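Choline dehydrogenase and related flavoproteins (Aspergillus oryzae, PDB 3Q9T) is a formate oxidase of the glucose-methanol-choline oxidoreductase family, a flavoprotein that carries its FAD as 8-formyl-FAD at the catalytic site. Local coordinates at residues V126-K131 with G562-D567; G195-C200 with V356-I361; F312-K317 with E482-W487; R425-P430 with F451-D456. One frame throughout, in Å; residues are numbered along the deposited sequence.

Overall arrangement
Contact 1 is the outermost closure: residues 126-131, on helix 122-131, meet 562-567 on the C-terminal helix 555-572, more than 430 residues later, and the other three contacts nest inside the loop so formed. Contact 2 opens next, at 195-200, and contact 3 opens at 312-317 before contact 2 closes at 356-361; the two therefore cross, and both belong to one large mixed sheet, their centres about 22 Å apart. Contact 4 then opens and closes between 425 and 456, in series with contact 2 and nested within contact 3, which ends at 482-487. It ties the loop after strand 415-423 to the start of helix 454-473.

Contact 1 of 4, residues V126-K131 with G562-D567; sequences VPYLRK and GEKCAD
Tyr-128 and Asp-567 make the one direct hydrogen bond between these two helix segments: the phenol OH donates to Asp-567 OD2 at 2.6 Å, where OD2 accepts through its anti lone pair, away from the other oxygen. The carboxylate lies at the edge of the ring with its plane 81° from that of the ring. Water 1 joins the same OH to Lys-564 NZ.

Apolar contact comes from the ring. One face takes a CH-pi contact from Lys-564, whose CA sits 3.8 Å from the centroid of the Tyr-128 ring, and Glu-563 CB reaches its CD1. A tyrosine suits this place because it offers a broad face to a helix backbone and a hydroxyl to the next turn.

Charge pairing falls to Lys-131. With CG anti to the backbone N (chi1 -162°) and the chain extended, its methylenes pass Glu-563 and NZ forms a long salt bridge with Asp-567 OD1 at 3.3 Å. Water 2 links NZ to Glu-563 O and OE1, and water 3 links it to Asp-567 OD2.

The segment axes approach to 9.0 Å at 109°. Glu-563 OE2 is hydrogen-bonded to Ser-132 OG, just past the first segment, and OE1 forms a salt bridge with Arg-24 NE of helix 16-25, whose first residues Thr-16 and Ala-17 bind FAD, while Lys-564 pairs with Glu-119 beside helix 122-131.

Contact 2 of 4, residues G195-C200 with V356-I361; sequences GLTHCC and VGFPRI
This is an antiparallel pairing of two strand ends, 195-198 and 356-358, inside the large mixed sheet, and every residue that touches across it is buried. Strand 353-358 lies between 195-204 and 392-397, so the pair is an interior join of the sheet.

Two hydrogen-bonded pairs flank a non-hydrogen-bonded one. Thr-197 and Val-356 exchange nearly straight bonds, Thr-197 N to Val-356 O at 2.8 Å and Val-356 N to Thr-197 O at 3.0 Å, the latter in the carbonyl plane. Between Gly-195 and Phe-358 both donors stand above the acceptor's carbonyl plane, and the bonds differ in length, 2.8 Å from Phe-358 N to Gly-195 O but 3.3 Å from Gly-195 N to Phe-358 O. Between these pairs Leu-196 faces Gly-357, Leu-196 CA and Gly-357 CA 4.2 Å apart. Having no side chain, Gly-357 leaves its side of the sheet to Leu-196, whose CD1 comes within 3.8 Å of Gly-357 N. At the phi of 136° taken by Gly-195, a CB would run into the carbonyl O of the preceding residue, so only glycine fits.

On the face shared by Thr-197, Val-356 and Phe-358, the methyl Thr-197 CG2 meets the edge of the ring at Phe-358 CE1, 4.0 Å away. Thr-197 OG1 is anti to the backbone N (chi1 -166°) and bonds Ile-185 O, which leaves the methyl for the ring. Farther along, Cys-199 CB packs on Val-356 CG2 at 3.8 Å, close to the FAD-binding Thr-100.

The chemistry thus divides: backbone bonds set the register, and side chains supply an uncharged, apolar cover.

Contact 3 of 4, residues F312-K317 with E482-W487; sequences FVLRVK and ESEYPW
Arg-315 O is gripped by two backbone amides from the same face of its carbonyl plane, Glu-482 N at 2.9 Å and Ser-483 N at 3.2 Å. Two successive residues facing one define a classic beta bulge, here in the antiparallel pairing of strands 308-316 and 481-485 of the large mixed sheet. Arg-315 N donates to Ser-483 O, and beyond the bulge Tyr-485 N reaches Val-313 O at 2.9 Å with an almost straight N-H (170°). Water 4 bridges Val-313 N and Tyr-485 O.

Val-313 and Tyr-485 lie side by side, with Val-313 CG1 against Tyr-485 CB; the beta-branched valine suits an extended strand, and the tyrosine OH bonds Pro-409 O. Leu-314, on the other face, lies alongside the aliphatic part of Glu-484 and packs on helix 454-473, whose Tyr-468 the Glu-484 carboxylate bonds. Pro-486 and Trp-487 pack against the second subunit.

Arg-315 places CG opposite its own N (chi1 176°) and runs extended as far as NE, so its NH1 can bond Thr-413 OG1. The Glu-482 carboxylate lies almost in the guanidinium plane (3° apart), OE1 at its edge, in a salt bridge whose hydrogen bond from Arg-315 NE is weak at 3.4 Å.

Contact 4 of 4, residues R425-P430 with F451-D456; sequences RPISDP and FANDLD
Ser-428 and Asp-456 meet through a short hydrogen bond, Ser-428 OG donating to Asp-456 OD2 at 2.7 Å. The same oxygen accepts Ser-428 N at 3.0 Å, and both donors approach from one face, well above the carboxylate plane. The other oxygen, Asp-456 OD1, takes Ile-427 N at 2.9 Å through its syn lone pair. An aspartate suits this spot because its two oxygens receive successive loop amides and a hydroxyl. Serine fits too, since OG accepts a nearly straight bond from Asn-453 N at 2.9 Å (172°).

Asn-453 is the N-cap of helix 454-473, and its OD1 accepts from Leu-455 N at 2.9 Å in a capping bond. The bonds of Ile-427 and Ser-428 to Asp-456, with that from Asn-453 N, fasten the loop after strand 415-423 to this helix start. Asp-456 sits in the first turn, where the helix N terminus would probably favour its negative charge.

Ile-427 turns CG1 between its backbone N and carbonyl carbon (chi1 57°), which carries CD1 to Leu-455 CB, 3.7 Å away, and against Asn-453 ND2 at 3.4 Å. Water 5 joins Asn-453 ND2 to Ile-427 O. Farther out, Leu-455 packs on helix 369-377, Phe-451 on helix 494-504, and Pro-426 on Met-305.

Contact 1 of 4, residues V126-K131 with G562-D567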
loop_
_atom_site.group_PDB
_atom_site.type_symbol
_atom_site.label_atom_id
_atom_site.label_comp_id
_atom_site.label_asym_id
_atom_site.label_seq_id
_atom_site.Cartn_x
_atom_site.Cartn_y
_atom_site.Cartn_z
ATOM N N VAL A 126 7.293 6.133 -38.789
ATOM C CA VAL A 126 6.948 7.554 -38.894
ATOM C C VAL A 126 5.564 7.852 -39.482
ATOM O O VAL A 126 4.802 8.617 -38.897
ATOM C CB VAL A 126 8.012 8.362 -39.667
ATOM C CG1 VAL A 126 7.425 9.699 -40.165
ATOM C CG2 VAL A 126 9.219 8.602 -38.786
ATOM N N PRO A 127 5.244 7.275 -40.650
ATOM C CA PRO A 127 3.922 7.548 -41.228
ATOM C C PRO A 127 2.798 7.061 -40.329
ATOM O O PRO A 127 1.781 7.740 -40.196
ATOM C CB PRO A 127 3.932 6.776 -42.558
ATOM C CG PRO A 127 5.102 5.857 -42.481
ATOM C CD PRO A 127 6.087 6.461 -41.541
ATOM N N TYR A 128 2.987 5.906 -39.703
ATOM C CA TYR A 128 1.992 5.398 -38.768
ATOM C C TYR A 128 1.872 6.273 -37.514
ATOM O O TYR A 128 0.785 6.383 -36.943
ATOM C CB TYR A 128 2.251 3.916 -38.434
ATOM C CG TYR A 128 2.090 3.009 -39.641
ATOM C CD1 TYR A 128 0.881 2.947 -40.332
ATOM C CD2 TYR A 128 3.150 2.234 -40.107
ATOM C CE1 TYR A 128 0.733 2.137 -41.461
ATOM C CE2 TYR A 128 3.011 1.420 -41.239
ATOM C CZ TYR A 128 1.803 1.378 -41.905
ATOM O OH TYR A 128 1.664 0.559 -43.006
ATOM N N LEU A 129 2.976 6.911 -37.105
ATOM C CA LEU A 129 2.950 7.877 -35.993
ATOM C C LEU A 129 2.186 9.162 -36.362
ATOM O O LEU A 129 1.808 9.950 -35.497
ATOM C CB LEU A 129 4.374 8.226 -35.531
ATOM C CG LEU A 129 5.101 7.126 -34.757
ATOM C CD1 LEU A 129 6.610 7.315 -34.768
ATOM C CD2 LEU A 129 4.552 7.019 -33.316
ATOM N N ARG A 130 1.957 9.373 -37.653
ATOM C CA ARG A 130 1.339 10.610 -38.101
ATOM C C ARG A 130 -0.052 10.405 -38.705
ATOM O O ARG A 130 -0.862 11.333 -38.758
ATOM C CB ARG A 130 2.280 11.304 -39.075
ATOM C CG ARG A 130 3.604 11.642 -38.405
ATOM C CD ARG A 130 4.660 12.162 -39.369
ATOM N NE ARG A 130 5.876 12.512 -38.640
ATOM C CZ ARG A 130 6.950 13.052 -39.198
ATOM N NH1 ARG A 130 6.963 13.312 -40.509
ATOM N NH2 ARG A 130 8.005 13.336 -38.442
ATOM N N LYS A 131 -0.348 9.182 -39.123
ATOM C CA LYS A 131 -1.576 8.935 -39.873
ATOM C C LYS A 131 -2.875 9.339 -39.160
ATOM O O LYS A 131 -3.798 9.846 -39.800
ATOM C CB LYS A 131 -1.648 7.471 -40.319
ATOM C CG LYS A 131 -2.641 7.221 -41.454
ATOM C CD LYS A 131 -2.579 5.779 -41.948
ATOM C CE LYS A 131 -3.635 5.487 -43.005
ATOM N NZ LYS A 131 -3.498 4.088 -43.489
ATOM N N GLY A 562 -2.186 0.809 -33.874
ATOM C CA GLY A 562 -3.471 0.572 -34.496
ATOM C C GLY A 562 -3.464 0.846 -35.991
ATOM O O GLY A 562 -4.074 0.100 -36.752
ATOM N N GLU A 563 -2.771 1.903 -36.418
ATOM C CA GLU A 563 -2.761 2.280 -37.826
ATOM C C GLU A 563 -2.025 1.204 -38.615
ATOM O O GLU A 563 -2.495 0.763 -39.664
ATOM C CB GLU A 563 -2.105 3.654 -38.038
ATOM C CG GLU A 563 -2.836 4.837 -37.431
ATOM C CD GLU A 563 -4.014 5.329 -38.257
ATOM O OE1 GLU A 563 -4.477 4.607 -39.164
ATOM O OE2 GLU A 563 -4.484 6.457 -38.000
ATOM N N LYS A 564 -0.887 0.760 -38.094
ATOM C CA LYS A 564 -0.113 -0.275 -38.762
ATOM C C LYS A 564 -0.901 -1.578 -38.795
ATOM O O LYS A 564 -0.981 -2.238 -39.826
ATOM C CB LYS A 564 1.253 -0.471 -38.100
ATOM C CG LYS A 564 2.136 -1.546 -38.775
ATOM C CD LYS A 564 3.578 -1.505 -38.251
ATOM C CE LYS A 564 4.469 -2.558 -38.901
ATOM N NZ LYS A 564 4.316 -2.589 -40.387
ATOM N N CYS A 565 -1.503 -1.941 -37.672
ATOM C CA CYS A 565 -2.293 -3.161 -37.625
ATOM C C CYS A 565 -3.328 -3.207 -38.743
ATOM O O CYS A 565 -3.446 -4.207 -39.445
ATOM C CB CYS A 565 -3.014 -3.301 -36.284
ATOM S SG CYS A 565 -3.903 -4.866 -36.161
ATOM N N ALA A 566 -4.088 -2.128 -38.882
ATOM C CA ALA A 566 -5.110 -2.026 -39.918
ATOM C C ALA A 566 -4.491 -2.171 -41.325
ATOM O O ALA A 566 -4.990 -2.929 -42.162
ATOM C CB ALA A 566 -5.873 -0.694 -39.777
ATOM N N ASP A 567 -3.395 -1.460 -41.572
ATOM C CA ASP A 567 -2.684 -1.600 -42.840
ATOM C C ASP A 567 -2.331 -3.058 -43.116
ATOM O O ASP A 567 -2.618 -3.566 -44.197
ATOM C CB ASP A 567 -1.423 -0.727 -42.884
ATOM C CG ASP A 567 -1.635 0.582 -43.653
ATOM O OD1 ASP A 567 -2.809 0.919 -43.940
ATOM O OD2 ASP A 567 -0.627 1.280 -43.951
HETATM O O HOH W 1 2.469 -2.012 -42.490
HETATM O O HOH W 2 -3.852 2.653 -41.028
HETATM O O HOH W 3 -1.255 3.825 -44.727
#

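Contact 2 of 4, residues G195-C200 with V356-I361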
loop_
_atom_site.group_PDB
_atom_site.type_symbol
_atom_site.label_atom_id
_atom_site.label_comp_id
_atom_site.label_asym_id
_atom_site.label_seq_id
_atom_site.Cartn_x
_atom_site.Cartn_y
_atom_site.Cartn_z
ATOM N N GLY A 195 15.489 18.721 -24.979
ATOM C CA GLY A 195 15.162 20.091 -24.623
ATOM C C GLY A 195 13.760 20.365 -24.098
ATOM O O GLY A 195 12.942 19.453 -23.925
ATOM N N LEU A 196 13.487 21.642 -23.851
ATOM C CA LEU A 196 12.173 22.106 -23.443
ATOM C C LEU A 196 11.362 22.480 -24.682
ATOM O O LEU A 196 11.834 23.239 -25.526
ATOM C CB LEU A 196 12.309 23.320 -22.533
ATOM C CG LEU A 196 10.998 23.827 -21.941
ATOM C CD1 LEU A 196 10.493 22.875 -20.844
ATOM C CD2 LEU A 196 11.182 25.239 -21.403
ATOM N N THR A 197 10.142 21.948 -24.779
ATOM C CA THR A 197 9.328 22.107 -25.975
ATOM C C THR A 197 7.908 22.589 -25.668
ATOM O O THR A 197 7.403 22.401 -24.560
ATOM C CB THR A 197 9.250 20.772 -26.767
ATOM O OG1 THR A 197 8.725 21.009 -28.085
ATOM C CG2 THR A 197 8.380 19.758 -26.044
ATOM N N HIS A 198 7.270 23.215 -26.653
ATOM C CA HIS A 198 5.843 23.499 -26.569
ATOM C C HIS A 198 5.092 22.267 -27.087
ATOM O O HIS A 198 5.090 21.986 -28.297
ATOM C CB HIS A 198 5.471 24.729 -27.403
ATOM C CG HIS A 198 5.858 26.033 -26.779
ATOM N ND1 HIS A 198 7.075 26.639 -27.012
ATOM C CD2 HIS A 198 5.181 26.856 -25.944
ATOM C CE1 HIS A 198 7.134 27.772 -26.340
ATOM N NE2 HIS A 198 6.003 27.924 -25.675
ATOM N N CYS A 199 4.469 21.525 -26.174
ATOM C CA CYS A 199 3.873 20.229 -26.515
ATOM C C CYS A 199 2.620 20.352 -27.360
ATOM O O CYS A 199 1.888 21.346 -27.278
ATOM C CB CYS A 199 3.550 19.412 -25.251
ATOM S SG CYS A 199 2.412 20.190 -24.105
ATOM N N CYS A 200 2.379 19.331 -28.174
ATOM C CA CYS A 200 1.104 19.203 -28.866
ATOM C C CYS A 200 0.152 18.325 -28.076
ATOM O O CYS A 200 0.562 17.603 -27.180
ATOM C CB CYS A 200 1.294 18.633 -30.267
ATOM S SG CYS A 200 2.211 19.728 -31.349
ATOM N N VAL A 356 6.948 21.184 -21.803
ATOM C CA VAL A 356 7.393 19.860 -21.417
ATOM C C VAL A 356 8.883 19.731 -21.703
ATOM O O VAL A 356 9.351 20.126 -22.790
ATOM C CB VAL A 356 6.617 18.760 -22.211
ATOM C CG1 VAL A 356 7.245 17.395 -21.996
ATOM C CG2 VAL A 356 5.134 18.767 -21.843
ATOM N N GLY A 357 9.622 19.157 -20.752
ATOM C CA GLY A 357 11.066 19.033 -20.886
ATOM C C GLY A 357 11.608 17.617 -21.035
ATOM O O GLY A 357 11.191 16.689 -20.340
ATOM N N PHE A 358 12.559 17.444 -21.942
ATOM C CA PHE A 358 13.167 16.131 -22.153
ATOM C C PHE A 358 14.688 16.177 -21.982
ATOM O O PHE A 358 15.437 16.144 -22.955
ATOM C CB PHE A 358 12.779 15.578 -23.530
ATOM C CG PHE A 358 11.294 15.367 -23.702
ATOM C CD1 PHE A 358 10.516 16.311 -24.342
ATOM C CD2 PHE A 358 10.678 14.222 -23.206
ATOM C CE1 PHE A 358 9.152 16.106 -24.499
ATOM C CE2 PHE A 358 9.326 14.011 -23.367
ATOM C CZ PHE A 358 8.562 14.956 -24.008
ATOM N N PRO A 359 15.148 16.251 -20.731
ATOM C CA PRO A 359 16.575 16.430 -20.476
ATOM C C PRO A 359 17.302 15.115 -20.276
ATOM O O PRO A 359 16.680 14.085 -20.034
ATOM C CB PRO A 359 16.574 17.178 -19.151
ATOM C CG PRO A 359 15.405 16.572 -18.426
ATOM C CD PRO A 359 14.351 16.370 -19.496
ATOM N N ARG A 360 18.619 15.160 -20.410
ATOM C CA ARG A 360 19.483 14.140 -19.843
ATOM C C ARG A 360 20.055 14.756 -18.570
ATOM O O ARG A 360 20.036 15.978 -18.396
ATOM C CB ARG A 360 20.602 13.736 -20.813
ATOM C CG ARG A 360 20.097 12.955 -22.037
ATOM C CD ARG A 360 21.247 12.454 -22.911
ATOM N NE ARG A 360 22.149 11.575 -22.173
ATOM C CZ ARG A 360 22.109 10.251 -22.231
ATOM N NH1 ARG A 360 21.215 9.648 -23.009
ATOM N NH2 ARG A 360 22.959 9.526 -21.520
ATOM N N ILE A 361 20.542 13.917 -17.667
ATOM C CA ILE A 361 21.053 14.408 -16.398
ATOM C C ILE A 361 22.360 13.710 -16.090
ATOM O O ILE A 361 22.653 13.366 -14.943
ATOM C CB ILE A 361 20.034 14.190 -15.268
ATOM C CG1 ILE A 361 19.757 12.701 -15.078
ATOM C CG2 ILE A 361 18.723 14.939 -15.564
ATOM C CD1 ILE A 361 19.273 12.383 -13.676
#

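Contact 3 of 4, residues F312-K317 with E482-W487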
loop_
_atom_site.group_PDB
_atom_site.type_symbol
_atom_site.label_atom_id
_atom_site.label_comp_id
_atom_site.label_asym_id
_atom_site.label_seq_id
_atom_site.Cartn_x
_atom_site.Cartn_y
_atom_site.Cartn_z
ATOM N N PHE A 312 5.807 16.396 -7.774
ATOM C CA PHE A 312 5.914 17.239 -6.600
ATOM C C PHE A 312 5.287 18.603 -6.865
ATOM O O PHE A 312 5.313 19.102 -7.994
ATOM C CB PHE A 312 7.377 17.355 -6.142
ATOM C CG PHE A 312 8.255 18.150 -7.060
ATOM C CD1 PHE A 312 8.273 19.535 -6.999
ATOM C CD2 PHE A 312 9.092 17.512 -7.971
ATOM C CE1 PHE A 312 9.108 20.270 -7.839
ATOM C CE2 PHE A 312 9.924 18.243 -8.809
ATOM C CZ PHE A 312 9.933 19.631 -8.737
ATOM N N VAL A 313 4.704 19.186 -5.826
ATOM C CA VAL A 313 4.009 20.469 -5.954
ATOM C C VAL A 313 4.768 21.634 -5.300
ATOM O O VAL A 313 5.258 21.522 -4.175
ATOM C CB VAL A 313 2.613 20.404 -5.327
ATOM C CG1 VAL A 313 2.004 21.816 -5.209
ATOM C CG2 VAL A 313 1.703 19.463 -6.133
ATOM N N LEU A 314 4.869 22.748 -6.018
ATOM C CA LEU A 314 5.328 23.991 -5.428
ATOM C C LEU A 314 4.189 25.001 -5.356
ATOM O O LEU A 314 3.438 25.173 -6.310
ATOM C CB LEU A 314 6.465 24.601 -6.249
ATOM C CG LEU A 314 7.691 23.728 -6.462
ATOM C CD1 LEU A 314 8.751 24.516 -7.249
ATOM C CD2 LEU A 314 8.211 23.273 -5.106
ATOM N N ARG A 315 4.079 25.691 -4.230
ATOM C CA ARG A 315 3.226 26.858 -4.173
ATOM C C ARG A 315 3.982 27.983 -4.863
ATOM O O ARG A 315 5.178 28.175 -4.662
ATOM C CB ARG A 315 2.864 27.229 -2.740
ATOM C CG ARG A 315 2.042 28.500 -2.641
ATOM C CD ARG A 315 1.562 28.725 -1.225
ATOM N NE ARG A 315 0.703 29.897 -1.121
ATOM C CZ ARG A 315 -0.493 29.892 -0.542
ATOM N NH1 ARG A 315 -0.970 28.767 -0.031
ATOM N NH2 ARG A 315 -1.218 31.006 -0.482
ATOM N N VAL A 316 3.275 28.720 -5.697
ATOM C CA VAL A 316 3.921 29.633 -6.603
ATOM C C VAL A 316 3.188 30.951 -6.412
ATOM O O VAL A 316 2.112 30.954 -5.831
ATOM C CB VAL A 316 3.824 29.056 -8.025
ATOM C CG1 VAL A 316 2.727 29.723 -8.812
ATOM C CG2 VAL A 316 5.164 29.116 -8.709
ATOM N N LYS A 317 3.777 32.070 -6.831
ATOM C CA LYS A 317 3.147 33.373 -6.609
ATOM C C LYS A 317 1.774 33.502 -7.266
ATOM O O LYS A 317 1.529 32.942 -8.343
ATOM C CB LYS A 317 4.047 34.495 -7.099
ATOM C CG LYS A 317 5.267 34.701 -6.240
ATOM C CD LYS A 317 5.940 36.037 -6.570
ATOM C CE LYS A 317 7.216 36.214 -5.758
ATOM N NZ LYS A 317 7.119 35.510 -4.439
ATOM N N GLU A 482 7.166 30.079 -3.849
ATOM C CA GLU A 482 6.828 30.486 -2.487
ATOM C C GLU A 482 7.058 29.369 -1.489
ATOM O O GLU A 482 7.562 29.624 -0.411
ATOM C CB GLU A 482 5.369 30.965 -2.376
ATOM C CG GLU A 482 5.080 32.258 -3.133
ATOM C CD GLU A 482 3.765 32.920 -2.710
ATOM O OE1 GLU A 482 2.918 32.245 -2.069
ATOM O OE2 GLU A 482 3.588 34.124 -3.012
ATOM N N SER A 483 6.648 28.142 -1.809
ATOM C CA SER A 483 6.908 27.033 -0.887
ATOM C C SER A 483 6.693 25.649 -1.508
ATOM O O SER A 483 6.155 25.537 -2.610
ATOM C CB SER A 483 6.083 27.192 0.401
ATOM O OG SER A 483 4.698 27.095 0.134
ATOM N N GLU A 484 7.158 24.613 -0.805
ATOM C CA GLU A 484 7.001 23.222 -1.224
ATOM C C GLU A 484 5.753 22.676 -0.553
ATOM O O GLU A 484 5.512 22.938 0.616
ATOM C CB GLU A 484 8.196 22.368 -0.776
ATOM C CG GLU A 484 9.561 22.786 -1.325
ATOM C CD GLU A 484 10.666 21.786 -0.964
ATOM O OE1 GLU A 484 10.541 20.588 -1.323
ATOM O OE2 GLU A 484 11.649 22.193 -0.302
ATOM N N TYR A 485 4.958 21.913 -1.289
ATOM C CA TYR A 485 3.788 21.286 -0.711
ATOM C C TYR A 485 3.958 19.788 -0.860
ATOM O O TYR A 485 4.379 19.321 -1.913
ATOM C CB TYR A 485 2.536 21.757 -1.433
ATOM C CG TYR A 485 1.277 21.144 -0.888
ATOM C CD1 TYR A 485 0.653 21.667 0.238
ATOM C CD2 TYR A 485 0.711 20.032 -1.495
ATOM C CE1 TYR A 485 -0.495 21.097 0.740
ATOM C CE2 TYR A 485 -0.437 19.458 -1.005
ATOM C CZ TYR A 485 -1.040 19.993 0.112
ATOM O OH TYR A 485 -2.186 19.403 0.596
ATOM N N PRO A 486 3.642 19.019 0.193
ATOM C CA PRO A 486 3.133 19.450 1.499
ATOM C C PRO A 486 4.217 19.603 2.563
ATOM O O PRO A 486 3.896 19.982 3.688
ATOM C CB PRO A 486 2.219 18.298 1.895
ATOM C CG PRO A 486 2.934 17.093 1.344
ATOM C CD PRO A 486 3.573 17.555 0.040
ATOM N N TRP A 487 5.458 19.271 2.232
ATOM C CA TRP A 487 6.599 19.514 3.115
ATOM C C TRP A 487 7.804 19.513 2.209
ATOM O O TRP A 487 7.644 19.415 0.999
ATOM C CB TRP A 487 6.731 18.429 4.192
ATOM C CG TRP A 487 6.606 17.046 3.648
ATOM C CD1 TRP A 487 7.511 16.388 2.872
ATOM C CD2 TRP A 487 5.509 16.148 3.835
ATOM N NE1 TRP A 487 7.044 15.136 2.563
ATOM C CE2 TRP A 487 5.819 14.961 3.143
ATOM C CE3 TRP A 487 4.295 16.232 4.517
ATOM C CZ2 TRP A 487 4.949 13.857 3.108
ATOM C CZ3 TRP A 487 3.437 15.140 4.485
ATOM C CH2 TRP A 487 3.772 13.968 3.786
HETATM O O HOH W 4 3.988 17.392 -3.614
#

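Contact 4 of 4, residues R425-P430 with F451-D456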
loop_
_atom_site.group_PDB
_atom_site.type_symbol
_atom_site.label_atom_id
_atom_site.label_comp_id
_atom_site.label_asym_id
_atom_site.label_seq_id
_atom_site.Cartn_x
_atom_site.Cartn_y
_atom_site.Cartn_z
ATOM N N ARG A 425 13.256 6.340 -19.213
ATOM C CA ARG A 425 14.126 5.219 -19.570
ATOM C C ARG A 425 14.583 4.451 -18.325
ATOM O O ARG A 425 15.767 4.465 -17.994
ATOM C CB ARG A 425 15.352 5.742 -20.317
ATOM C CG ARG A 425 15.024 6.254 -21.723
ATOM C CD ARG A 425 15.289 5.196 -22.766
ATOM N NE ARG A 425 14.558 3.962 -22.492
ATOM C CZ ARG A 425 13.338 3.682 -22.947
ATOM N NH1 ARG A 425 12.660 4.543 -23.702
ATOM N NH2 ARG A 425 12.781 2.533 -22.632
ATOM N N PRO A 426 13.645 3.780 -17.629
ATOM C CA PRO A 426 14.034 3.050 -16.419
ATOM C C PRO A 426 14.747 1.769 -16.826
ATOM O O PRO A 426 14.646 1.384 -17.976
ATOM C CB PRO A 426 12.686 2.726 -15.770
ATOM C CG PRO A 426 11.758 2.591 -16.940
ATOM C CD PRO A 426 12.213 3.604 -17.942
ATOM N N ILE A 427 15.461 1.130 -15.915
ATOM C CA ILE A 427 16.077 -0.147 -16.246
ATOM C C ILE A 427 15.625 -1.269 -15.324
ATOM O O ILE A 427 16.130 -2.387 -15.425
ATOM C CB ILE A 427 17.595 -0.065 -16.165
ATOM C CG1 ILE A 427 18.000 0.404 -14.762
ATOM C CG2 ILE A 427 18.126 0.829 -17.288
ATOM C CD1 ILE A 427 19.459 0.154 -14.413
ATOM N N SER A 428 14.697 -0.979 -14.414
ATOM C CA SER A 428 14.106 -2.042 -13.604
ATOM C C SER A 428 13.459 -3.099 -14.500
ATOM O O SER A 428 12.905 -2.770 -15.554
ATOM C CB SER A 428 13.067 -1.477 -12.632
ATOM O OG SER A 428 13.698 -0.749 -11.601
ATOM N N ASP A 429 13.554 -4.367 -14.099
ATOM C CA ASP A 429 12.848 -5.444 -14.785
ATOM C C ASP A 429 11.356 -5.126 -14.836
ATOM O O ASP A 429 10.860 -4.379 -14.004
ATOM C CB ASP A 429 13.049 -6.776 -14.055
ATOM C CG ASP A 429 14.429 -7.381 -14.301
ATOM O OD1 ASP A 429 15.100 -6.981 -15.272
ATOM O OD2 ASP A 429 14.842 -8.255 -13.516
ATOM N N PRO A 430 10.645 -5.704 -15.810
ATOM C CA PRO A 430 9.197 -5.545 -15.958
ATOM C C PRO A 430 8.427 -6.213 -14.831
ATOM O O PRO A 430 8.946 -7.106 -14.169
ATOM C CB PRO A 430 8.894 -6.271 -17.270
ATOM C CG PRO A 430 10.037 -7.195 -17.480
ATOM C CD PRO A 430 11.231 -6.518 -16.888
ATOM N N PHE A 451 11.048 0.498 -9.710
ATOM C CA PHE A 451 12.236 0.657 -8.878
ATOM C C PHE A 451 12.810 -0.680 -8.344
ATOM O O PHE A 451 13.475 -0.718 -7.310
ATOM C CB PHE A 451 11.942 1.641 -7.742
ATOM C CG PHE A 451 11.595 3.027 -8.226
ATOM C CD1 PHE A 451 12.550 3.810 -8.877
ATOM C CD2 PHE A 451 10.319 3.550 -8.047
ATOM C CE1 PHE A 451 12.245 5.067 -9.332
ATOM C CE2 PHE A 451 10.001 4.830 -8.507
ATOM C CZ PHE A 451 10.962 5.590 -9.148
ATOM N N ALA A 452 12.537 -1.775 -9.039
ATOM C CA ALA A 452 13.156 -3.051 -8.675
ATOM C C ALA A 452 14.678 -2.882 -8.637
ATOM O O ALA A 452 15.349 -3.447 -7.783
ATOM C CB ALA A 452 12.756 -4.147 -9.651
ATOM N N ASN A 453 15.214 -2.089 -9.563
ATOM C CA ASN A 453 16.650 -1.807 -9.601
ATOM C C ASN A 453 16.958 -0.485 -8.880
ATOM O O ASN A 453 16.332 0.538 -9.162
ATOM C CB ASN A 453 17.136 -1.765 -11.061
ATOM C CG ASN A 453 18.655 -1.693 -11.186
ATOM O OD1 ASN A 453 19.322 -0.991 -10.422
ATOM N ND2 ASN A 453 19.206 -2.413 -12.165
ATOM N N ASP A 454 17.912 -0.500 -7.951
ATOM C CA ASP A 454 18.312 0.716 -7.218
ATOM C C ASP A 454 18.760 1.889 -8.099
ATOM O O ASP A 454 18.530 3.058 -7.758
ATOM C CB ASP A 454 19.422 0.388 -6.225
ATOM C CG ASP A 454 18.910 -0.299 -4.965
ATOM O OD1 ASP A 454 17.698 -0.612 -4.875
ATOM O OD2 ASP A 454 19.738 -0.532 -4.062
ATOM N N LEU A 455 19.419 1.597 -9.218
ATOM C CA LEU A 455 19.835 2.666 -10.142
ATOM C C LEU A 455 18.668 3.572 -10.527
ATOM O O LEU A 455 18.847 4.772 -10.666
ATOM C CB LEU A 455 20.453 2.100 -11.417
ATOM C CG LEU A 455 21.951 2.136 -11.705
ATOM C CD1 LEU A 455 22.197 2.738 -13.108
ATOM C CD2 LEU A 455 22.775 2.854 -10.627
ATOM N N ASP A 456 17.477 2.990 -10.697
ATOM C CA ASP A 456 16.269 3.760 -11.028
ATOM C C ASP A 456 15.940 4.750 -9.926
ATOM O O ASP A 456 15.469 5.853 -10.192
ATOM C CB ASP A 456 15.056 2.843 -11.263
ATOM C CG ASP A 456 14.950 2.341 -12.703
ATOM O OD1 ASP A 456 15.804 2.707 -13.539
ATOM O OD2 ASP A 456 13.996 1.576 -13.004
HETATM O O HOH W 5 17.392 -4.174 -13.777
#